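Local atomic coordinates of hypothetical 39.9 kDa protein (Saccharomyces cerevisiae, PDB entry 2GA8), a protein that acts as an ATP-dependent kinase of the P-loop type and could be involved in assembly of the endoplasmic reticulum membrane. Residues V30-S35 against I295-E300; A301-V306 against E324-N329; G267-Y272 against R335-H340. All coordinates share one frame; numbering follows the deposited sequence.

Contact 1 (V30-S35 against I295-E300); sequences VGSPGS and IDIDYE. With SO4 (sulfate ion), chain G.
The first half of the P-loop, the Walker A motif that by similarity binds ATP, leaves strand 25-30 here and packs against the end of the neighbouring parallel strand 290-296, where Val30 meets Ile295. The amide of Ile295 donates a nearly straight hydrogen bond to Val30 O (N to O 2.8 Å, 171° at the hydrogen), which continues the sheet pairing to the mouth of the loop. Beyond it the two backbones separate, and a water molecule fills the step: it accepts from Ser32 N at 2.9 Å and donates to Ile295 O.

Two isoleucines carry the rest of the contact. Ile295 aims at the loop and packs against Ser35, with CD1 3.8 Å from Ser35 O and equally far from Ser35 OG. Its side chain also touches Lys37 and Ile40 of helix 37-43 and Ile350 of strand 347-351, placing it between P-loop, following helix and edge strand. Ile297, past the strand, presents the CG2 branch, which lies 3.7 Å from Ser35 CB and also reaches the hydroxyl of Ser32. With CG1 between the backbone N and the carbonyl carbon (chi1 68°), CG2 is set against Ser35 CB, while CD1 also nears the Ser32 hydroxyl.

Ser32 to Ser35 form a type II beta turn, and Gly34 takes its third position with a positive phi of 76°. This turn offers its amides to a sulfate ion, probably from the crystallisation liquor, in an anion site completed by Gly36 N, Lys37, Ser38 N and Arg309. The sulfate probably occupies the place of an ATP phosphate. Gly34 N donates to sulfate O1 at 3.0 Å, while the bond from Ser35 N to sulfate O4, 3.1 Å long, is bent and weak.

Contact 2 (A301-V306 against E324-N329); sequences ATEERV and EKFRSN. With SO4 (sulfate ion), chain H.
Phe326 and Glu303 bury the most surface in this contact, the phenyl ring lying flat against the backbone and side-chain stem of the glutamate. Glu303 CA sits over the ring centre in a CH-pi contact, 3.6 Å from the centroid of Phe326 and 13° off the ring normal. The stem then runs on past the rim, where Glu303 CG comes to 3.4 Å from Phe326 CD2. In Phe326, CG anti to the backbone N (chi1 -179°) places the ring over Glu303 of the other helix.

Val306, one turn after Glu303, meets the same ring from an oblique direction, its CB 3.7 Å from Phe326 CD1; the methyl of Thr302 approaches CZ more loosely. Thr302 OG1 is hydrogen-bonded to the carbonyl oxygen of Asp298, the residue at the N-cap of this helix.

At the outer margin, Glu303 OE2 comes 3.1 Å from Arg327 CG, against the aliphatic part of the arginine. The charged ends stay beyond salt-bridge range, with Glu303 OE2 4.2 Å from Arg327 NH1. Glu303 OE1 instead pairs with Arg323. The guanidinium of Arg327 bonds a sulfate oxygen, O2, through NH1 at 2.9 Å, and its NH2 forms a salt bridge, with weak hydrogen-bond geometry, to Glu324 OE1.

The two helical segments cross at 124° with their axes 9.3 Å apart. Tyr299, in the first turn of helix 299-312, adds an edge-to-face ring contact to Phe326, and helix 319-328 thereby packs on the helix that directly follows strand 290-296 of the central parallel sheet.

Contact 3 (G267-Y272 against R335-H340); sequences GLYLLY and RDIDNH
Tyr272 OH donates a short hydrogen bond, 2.5 Å, to Asp336 OD2. The carboxylate oxygen is met on its syn side, 21° out of the carboxylate plane, and Asp336 lies at the edge of the tyrosine ring. Tyr272 OH also lies over one face of the His340 imidazole, toward its rim, 3.5 Å from His340 CD2.

The same tyrosine ring is covered on one face by the histidine stem: His340 CB makes a CH-pi contact, 3.8 Å from the centroid of Tyr272. The two side chains run alongside each other in the same direction, their ring planes inclined by 32°. Tyr272 has CG anti to its main-chain nitrogen (chi1 -158°), which carries the ring across to helix 335-339. His340 ND1 is hydrogen-bonded to Asp273 OD1, which orients the imidazole.

Ile337 supplies the aliphatic packing: CD1 lies 4.0 Å from Leu268 CD2 and CG1 meets Tyr269 CE1, with the Leu268 carbonyl oxygen also 3.4 Å from Ile337 CD1. A water donates to Ile337 O at 2.8 Å and, more weakly, to Leu271 O, linking the helix to the loop.

Ile337 also touches Val30, and Leu268 touches Pro33 of the P-loop. The short helix thus packs on the loop that follows strand 262-267, a neighbour of the P-loop strand in the parallel sheet of this P-loop kinase fold.

The three contacts lie on the same side of the chain's centre, contacts 1 and 3 at the C-terminal ends of central parallel sheet strands. Contact 1 joins the adjacent strands 25-30 and 290-296, and segment 267-272 of contact 3 continues from strand 262-267, on the other flank of strand 25-30. Contacts 1 and 2 have centres about 10 Å apart and share helix 299-312; Pro33 O touches both Thr302 and Val306. Contacts 1 and 3, about 11 Å apart between centres, meet where Pro33 packs on Leu268, and their segments alternate along the chain. Contact 2 is nested within the loop closed by contact 3, their centres about 17 Å apart. The predicted ATP-binding loop is therefore flanked by C-terminal elements.

Contact 1 (V30-S35 against I295-E300)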
loop_
_atom_site.group_PDB
_atom_site.type_symbol
_atom_site.label_atom_id
_atom_site.label_comp_id
_atom_site.label_asym_id
_atom_site.label_seq_id
_atom_site.Cartn_x
_atom_site.Cartn_y
_atom_site.Cartn_z
ATOM N N VAL A 30 5.384 3.677 8.082
ATOM C CA VAL A 30 6.694 3.203 7.651
ATOM C C VAL A 30 7.501 2.634 8.810
ATOM O O VAL A 30 7.469 3.154 9.925
ATOM C CB VAL A 30 7.526 4.350 7.009
ATOM C CG1 VAL A 30 8.993 3.933 6.877
ATOM C CG2 VAL A 30 6.963 4.700 5.640
ATOM N N GLY A 31 8.230 1.566 8.523
ATOM C CA GLY A 31 9.072 0.948 9.528
ATOM C C GLY A 31 10.007 -0.013 8.828
ATOM O O GLY A 31 9.668 -0.540 7.767
ATOM N N SER A 32 11.186 -0.242 9.400
ATOM C CA SER A 32 12.135 -1.168 8.794
ATOM C C SER A 32 11.679 -2.604 9.075
ATOM O O SER A 32 10.710 -2.821 9.801
ATOM C CB SER A 32 13.546 -0.917 9.349
ATOM O OG SER A 32 13.554 -0.906 10.765
ATOM N N PRO A 33 12.356 -3.601 8.483
ATOM C CA PRO A 33 11.966 -4.996 8.711
ATOM C C PRO A 33 11.872 -5.346 10.197
ATOM O O PRO A 33 12.757 -5.001 10.979
ATOM C CB PRO A 33 13.068 -5.777 8.001
ATOM C CG PRO A 33 13.417 -4.877 6.853
ATOM C CD PRO A 33 13.466 -3.518 7.514
ATOM N N GLY A 34 10.784 -6.012 10.573
ATOM C CA GLY A 34 10.586 -6.416 11.955
ATOM C C GLY A 34 10.158 -5.312 12.902
ATOM O O GLY A 34 10.166 -5.504 14.113
ATOM N N SER A 35 9.774 -4.160 12.361
ATOM C CA SER A 35 9.358 -3.030 13.184
ATOM C C SER A 35 7.939 -3.196 13.705
ATOM O O SER A 35 7.525 -2.493 14.625
ATOM C CB SER A 35 9.441 -1.733 12.375
ATOM O OG SER A 35 8.599 -1.821 11.239
ATOM N N ILE A 295 7.871 4.317 12.444
ATOM C CA ILE A 295 8.235 3.572 13.638
ATOM C C ILE A 295 9.720 3.677 13.957
ATOM O O ILE A 295 10.563 3.473 13.090
ATOM C CB ILE A 295 7.880 2.071 13.485
ATOM C CG1 ILE A 295 6.388 1.915 13.184
ATOM C CG2 ILE A 295 8.254 1.307 14.760
ATOM C CD1 ILE A 295 5.981 0.480 12.856
ATOM N N ASP A 296 10.029 4.020 15.203
ATOM C CA ASP A 296 11.413 4.103 15.661
ATOM C C ASP A 296 11.587 2.801 16.425
ATOM O O ASP A 296 10.900 2.564 17.415
ATOM C CB ASP A 296 11.613 5.299 16.596
ATOM C CG ASP A 296 11.758 6.612 15.843
ATOM O OD1 ASP A 296 11.695 6.605 14.594
ATOM O OD2 ASP A 296 11.945 7.654 16.506
ATOM N N ILE A 297 12.499 1.958 15.959
ATOM C CA ILE A 297 12.708 0.650 16.564
ATOM C C ILE A 297 13.635 0.554 17.766
ATOM O O ILE A 297 14.464 1.429 18.019
ATOM C CB ILE A 297 13.246 -0.362 15.519
ATOM C CG1 ILE A 297 14.670 0.025 15.109
ATOM C CG2 ILE A 297 12.339 -0.393 14.301
ATOM C CD1 ILE A 297 15.356 -0.990 14.210
ATOM N N ASP A 298 13.447 -0.534 18.507
ATOM C CA ASP A 298 14.272 -0.883 19.653
ATOM C C ASP A 298 15.251 -1.793 18.923
ATOM O O ASP A 298 14.886 -2.892 18.502
ATOM C CB ASP A 298 13.452 -1.683 20.670
ATOM C CG ASP A 298 14.297 -2.244 21.797
ATOM O OD1 ASP A 298 15.307 -2.926 21.509
ATOM O OD2 ASP A 298 13.945 -2.012 22.972
ATOM N N TYR A 299 16.480 -1.323 18.740
ATOM C CA TYR A 299 17.479 -2.084 18.006
ATOM C C TYR A 299 17.616 -3.552 18.404
ATOM O O TYR A 299 17.431 -4.445 17.579
ATOM C CB TYR A 299 18.848 -1.415 18.120
ATOM C CG TYR A 299 19.828 -1.882 17.068
ATOM C CD1 TYR A 299 19.835 -1.310 15.797
ATOM C CD2 TYR A 299 20.741 -2.905 17.334
ATOM C CE1 TYR A 299 20.725 -1.734 14.819
ATOM C CE2 TYR A 299 21.636 -3.343 16.355
ATOM C CZ TYR A 299 21.622 -2.746 15.103
ATOM O OH TYR A 299 22.521 -3.139 14.137
ATOM N N GLU A 300 17.952 -3.797 19.666
ATOM C CA GLU A 300 18.137 -5.161 20.147
ATOM C C GLU A 300 16.961 -6.098 19.899
ATOM O O GLU A 300 17.143 -7.202 19.381
ATOM C CB GLU A 300 18.479 -5.148 21.639
ATOM C CG GLU A 300 19.958 -4.938 21.923
ATOM C CD GLU A 300 20.803 -6.132 21.508
ATOM O OE1 GLU A 300 22.042 -6.076 21.666
ATOM O OE2 GLU A 300 20.227 -7.129 21.024
HETATM S S SO4 G . 7.314 -5.833 9.928
HETATM O O1 SO4 G . 8.278 -6.579 9.089
HETATM O O2 SO4 G . 5.973 -5.913 9.319
HETATM O O3 SO4 G . 7.303 -6.406 11.285
HETATM O O4 SO4 G . 7.740 -4.421 10.011
HETATM O O HOH W 1 11.619 1.746 11.406
#

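Contact 2 (A301-V306 against E324-N329)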
loop_
_atom_site.group_PDB
_atom_site.type_symbol
_atom_site.label_atom_id
_atom_site.label_comp_id
_atom_site.label_asym_id
_atom_site.label_seq_id
_atom_site.Cartn_x
_atom_site.Cartn_y
_atom_site.Cartn_z
ATOM N N ALA A 301 15.762 -5.666 20.274
ATOM C CA ALA A 301 14.571 -6.488 20.093
ATOM C C ALA A 301 14.281 -6.737 18.618
ATOM O O ALA A 301 13.844 -7.821 18.233
ATOM C CB ALA A 301 13.373 -5.823 20.751
ATOM N N THR A 302 14.517 -5.729 17.788
ATOM C CA THR A 302 14.263 -5.877 16.369
ATOM C C THR A 302 15.322 -6.771 15.739
ATOM O O THR A 302 15.022 -7.587 14.869
ATOM C CB THR A 302 14.253 -4.511 15.668
ATOM O OG1 THR A 302 13.272 -3.671 16.288
ATOM C CG2 THR A 302 13.906 -4.677 14.193
ATOM N N GLU A 303 16.564 -6.622 16.189
ATOM C CA GLU A 303 17.653 -7.436 15.671
ATOM C C GLU A 303 17.333 -8.905 15.920
ATOM O O GLU A 303 17.500 -9.751 15.040
ATOM C CB GLU A 303 18.957 -7.081 16.378
ATOM C CG GLU A 303 20.149 -7.882 15.907
ATOM C CD GLU A 303 21.377 -7.607 16.742
ATOM O OE1 GLU A 303 21.404 -8.033 17.914
ATOM O OE2 GLU A 303 22.307 -6.956 16.230
ATOM N N GLU A 304 16.867 -9.202 17.129
ATOM C CA GLU A 304 16.531 -10.570 17.493
ATOM C C GLU A 304 15.353 -11.069 16.673
ATOM O O GLU A 304 15.352 -12.207 16.204
ATOM C CB GLU A 304 16.183 -10.666 18.979
ATOM C CG GLU A 304 15.829 -12.085 19.413
ATOM C CD GLU A 304 15.248 -12.144 20.807
ATOM O OE1 GLU A 304 14.151 -11.586 21.018
ATOM O OE2 GLU A 304 15.888 -12.748 21.692
ATOM N N ARG A 305 14.351 -10.211 16.507
ATOM C CA ARG A 305 13.159 -10.564 15.749
ATOM C C ARG A 305 13.494 -10.933 14.306
ATOM O O ARG A 305 13.033 -11.957 13.798
ATOM C CB ARG A 305 12.156 -9.403 15.785
ATOM C CG ARG A 305 10.811 -9.705 15.141
ATOM C CD ARG A 305 9.785 -8.604 15.404
ATOM N NE ARG A 305 9.445 -8.479 16.820
ATOM C CZ ARG A 305 10.121 -7.748 17.702
ATOM N NH1 ARG A 305 11.188 -7.055 17.322
ATOM N NH2 ARG A 305 9.736 -7.715 18.972
ATOM N N VAL A 306 14.299 -10.103 13.648
ATOM C CA VAL A 306 14.683 -10.357 12.267
ATOM C C VAL A 306 15.619 -11.559 12.167
ATOM O O VAL A 306 15.513 -12.364 11.242
ATOM C CB VAL A 306 15.362 -9.113 11.642
ATOM C CG1 VAL A 306 15.888 -9.436 10.251
ATOM C CG2 VAL A 306 14.355 -7.972 11.558
ATOM N N GLU A 324 24.150 -11.190 12.598
ATOM C CA GLU A 324 25.233 -10.630 11.797
ATOM C C GLU A 324 24.700 -10.025 10.506
ATOM O O GLU A 324 25.110 -8.936 10.112
ATOM C CB GLU A 324 26.269 -11.707 11.469
ATOM C CG GLU A 324 27.328 -11.269 10.458
ATOM C CD GLU A 324 28.143 -10.077 10.931
ATOM O OE1 GLU A 324 28.853 -10.207 11.951
ATOM O OE2 GLU A 324 28.077 -9.009 10.281
ATOM N N LYS A 325 23.792 -10.737 9.844
ATOM C CA LYS A 325 23.209 -10.244 8.601
ATOM C C LYS A 325 22.444 -8.953 8.871
ATOM O O LYS A 325 22.467 -8.024 8.064
ATOM C CB LYS A 325 22.265 -11.288 7.996
ATOM C CG LYS A 325 21.593 -10.817 6.715
ATOM C CD LYS A 325 20.724 -11.888 6.089
ATOM C CE LYS A 325 20.041 -11.361 4.834
ATOM N NZ LYS A 325 19.188 -12.391 4.183
ATOM N N PHE A 326 21.762 -8.904 10.008
ATOM C CA PHE A 326 20.995 -7.728 10.390
ATOM C C PHE A 326 21.926 -6.532 10.575
ATOM O O PHE A 326 21.682 -5.452 10.045
ATOM C CB PHE A 326 20.248 -7.993 11.698
ATOM C CG PHE A 326 19.402 -6.842 12.164
ATOM C CD1 PHE A 326 18.126 -6.640 11.643
ATOM C CD2 PHE A 326 19.873 -5.968 13.144
ATOM C CE1 PHE A 326 17.333 -5.594 12.092
ATOM C CE2 PHE A 326 19.090 -4.917 13.600
ATOM C CZ PHE A 326 17.815 -4.728 13.076
ATOM N N ARG A 327 22.998 -6.735 11.335
ATOM C CA ARG A 327 23.946 -5.661 11.603
ATOM C C ARG A 327 24.671 -5.128 10.372
ATOM O O ARG A 327 24.919 -3.923 10.272
ATOM C CB ARG A 327 24.985 -6.119 12.631
ATOM C CG ARG A 327 24.406 -6.520 13.978
ATOM C CD ARG A 327 25.522 -6.691 14.999
ATOM N NE ARG A 327 26.530 -7.657 14.564
ATOM C CZ ARG A 327 26.575 -8.925 14.966
ATOM N NH1 ARG A 327 25.668 -9.385 15.818
ATOM N NH2 ARG A 327 27.529 -9.730 14.517
ATOM N N SER A 328 25.008 -6.013 9.439
ATOM C CA SER A 328 25.742 -5.611 8.243
ATOM C C SER A 328 24.899 -5.151 7.056
ATOM O O SER A 328 25.424 -4.530 6.134
ATOM C CB SER A 328 26.660 -6.746 7.787
ATOM O OG SER A 328 25.918 -7.884 7.394
ATOM N N ASN A 329 23.604 -5.455 7.072
ATOM C CA ASN A 329 22.726 -5.066 5.969
ATOM C C ASN A 329 21.859 -3.866 6.342
ATOM O O ASN A 329 20.907 -3.998 7.110
ATOM C CB ASN A 329 21.824 -6.237 5.582
ATOM C CG ASN A 329 21.131 -6.017 4.254
ATOM O OD1 ASN A 329 20.828 -4.884 3.878
ATOM N ND2 ASN A 329 20.865 -7.105 3.539
HETATM S S SO4 H . 26.606 -12.048 18.391
HETATM O O1 SO4 H . 27.567 -12.870 17.631
HETATM O O2 SO4 H . 25.478 -11.676 17.515
HETATM O O3 SO4 H . 26.096 -12.821 19.540
HETATM O O4 SO4 H . 27.276 -10.826 18.876
#

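Contact 3 (G267-Y272 against R335-H340)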
loop_
_atom_site.group_PDB
_atom_site.type_symbol
_atom_site.label_atom_id
_atom_site.label_comp_id
_atom_site.label_asym_id
_atom_site.label_seq_id
_atom_site.Cartn_x
_atom_site.Cartn_y
_atom_site.Cartn_z
ATOM N N GLY A 267 4.624 0.093 4.662
ATOM C CA GLY A 267 5.731 -0.407 3.869
ATOM C C GLY A 267 7.066 0.202 4.239
ATOM O O GLY A 267 7.154 1.157 5.018
ATOM N N LEU A 268 8.117 -0.356 3.656
ATOM C CA LEU A 268 9.478 0.092 3.911
ATOM C C LEU A 268 9.842 1.442 3.308
ATOM O O LEU A 268 10.520 2.256 3.940
ATOM C CB LEU A 268 10.463 -0.927 3.339
ATOM C CG LEU A 268 10.468 -2.372 3.835
ATOM C CD1 LEU A 268 11.231 -3.237 2.834
ATOM C CD2 LEU A 268 11.108 -2.440 5.216
ATOM N N TYR A 269 9.373 1.675 2.089
ATOM C CA TYR A 269 9.768 2.866 1.349
ATOM C C TYR A 269 8.767 3.968 1.048
ATOM O O TYR A 269 8.996 4.785 0.146
ATOM C CB TYR A 269 10.429 2.379 0.053
ATOM C CG TYR A 269 11.501 1.337 0.330
ATOM C CD1 TYR A 269 12.559 1.622 1.194
ATOM C CD2 TYR A 269 11.432 0.062 -0.230
ATOM C CE1 TYR A 269 13.521 0.665 1.499
ATOM C CE2 TYR A 269 12.403 -0.912 0.072
ATOM C CZ TYR A 269 13.440 -0.594 0.940
ATOM O OH TYR A 269 14.395 -1.531 1.264
ATOM N N LEU A 270 7.685 4.037 1.815
ATOM C CA LEU A 270 6.676 5.057 1.569
ATOM C C LEU A 270 7.156 6.476 1.842
ATOM O O LEU A 270 6.499 7.431 1.435
ATOM C CB LEU A 270 5.422 4.773 2.397
ATOM C CG LEU A 270 4.890 3.348 2.223
ATOM C CD1 LEU A 270 3.605 3.175 3.021
ATOM C CD2 LEU A 270 4.655 3.070 0.748
ATOM N N LEU A 271 8.293 6.608 2.527
ATOM C CA LEU A 271 8.864 7.917 2.850
ATOM C C LEU A 271 10.331 7.967 2.419
ATOM O O LEU A 271 11.143 8.677 3.017
ATOM C CB LEU A 271 8.763 8.180 4.359
ATOM C CG LEU A 271 7.349 8.347 4.929
ATOM C CD1 LEU A 271 7.418 8.403 6.447
ATOM C CD2 LEU A 271 6.708 9.618 4.359
ATOM N N TYR A 272 10.646 7.223 1.364
ATOM C CA TYR A 272 12.005 7.118 0.828
ATOM C C TYR A 272 12.233 8.231 -0.201
ATOM O O TYR A 272 11.451 8.376 -1.137
ATOM C CB TYR A 272 12.160 5.737 0.190
ATOM C CG TYR A 272 13.576 5.256 0.054
ATOM C CD1 TYR A 272 14.282 4.780 1.162
ATOM C CD2 TYR A 272 14.209 5.250 -1.186
ATOM C CE1 TYR A 272 15.586 4.304 1.031
ATOM C CE2 TYR A 272 15.508 4.780 -1.326
ATOM C CZ TYR A 272 16.189 4.307 -0.214
ATOM O OH TYR A 272 17.468 3.825 -0.354
ATOM N N ARG A 335 18.936 1.489 8.689
ATOM C CA ARG A 335 19.796 2.642 8.436
ATOM C C ARG A 335 19.509 3.303 7.090
ATOM O O ARG A 335 19.540 4.526 6.978
ATOM C CB ARG A 335 21.274 2.243 8.484
ATOM C CG ARG A 335 21.829 2.027 9.881
ATOM C CD ARG A 335 23.348 1.888 9.830
ATOM N NE ARG A 335 23.940 1.693 11.150
ATOM C CZ ARG A 335 25.249 1.672 11.385
ATOM N NH1 ARG A 335 26.107 1.838 10.386
ATOM N NH2 ARG A 335 25.703 1.485 12.617
ATOM N N ASP A 336 19.249 2.502 6.065
ATOM C CA ASP A 336 18.973 3.058 4.747
ATOM C C ASP A 336 17.690 3.887 4.765
ATOM O O ASP A 336 17.652 5.000 4.237
ATOM C CB ASP A 336 18.870 1.941 3.711
ATOM C CG ASP A 336 18.871 2.466 2.295
ATOM O OD1 ASP A 336 19.864 3.114 1.903
ATOM O OD2 ASP A 336 17.881 2.237 1.574
ATOM N N ILE A 337 16.641 3.347 5.379
ATOM C CA ILE A 337 15.374 4.063 5.466
ATOM C C ILE A 337 15.540 5.392 6.211
ATOM O O ILE A 337 15.001 6.413 5.793
ATOM C CB ILE A 337 14.296 3.195 6.166
ATOM C CG1 ILE A 337 13.826 2.094 5.208
ATOM C CG2 ILE A 337 13.112 4.055 6.600
ATOM C CD1 ILE A 337 13.011 0.996 5.888
ATOM N N ASP A 338 16.294 5.383 7.308
ATOM C CA ASP A 338 16.507 6.609 8.076
ATOM C C ASP A 338 17.334 7.634 7.308
ATOM O O ASP A 338 17.028 8.829 7.323
ATOM C CB ASP A 338 17.199 6.308 9.412
ATOM C CG ASP A 338 16.302 5.555 10.380
ATOM O OD1 ASP A 338 15.061 5.640 10.244
ATOM O OD2 ASP A 338 16.840 4.889 11.289
ATOM N N ASN A 339 18.382 7.168 6.636
ATOM C CA ASN A 339 19.244 8.068 5.880
ATOM C C ASN A 339 18.500 8.705 4.716
ATOM O O ASN A 339 18.829 9.809 4.286
ATOM C CB ASN A 339 20.471 7.324 5.344
ATOM C CG ASN A 339 21.384 6.820 6.448
ATOM O OD1 ASN A 339 21.407 7.368 7.548
ATOM N ND2 ASN A 339 22.156 5.779 6.150
ATOM N N HIS A 340 17.483 8.008 4.218
ATOM C CA HIS A 340 16.710 8.500 3.086
ATOM C C HIS A 340 15.301 8.975 3.423
ATOM O O HIS A 340 14.463 9.132 2.534
ATOM C CB HIS A 340 16.662 7.410 2.017
ATOM C CG HIS A 340 17.970 7.205 1.323
ATOM N ND1 HIS A 340 18.388 8.004 0.281
ATOM C CD2 HIS A 340 18.974 6.327 1.552
ATOM C CE1 HIS A 340 19.593 7.626 -0.103
ATOM N NE2 HIS A 340 19.972 6.610 0.653
HETATM O O HOH W 2 12.819 6.404 4.008
#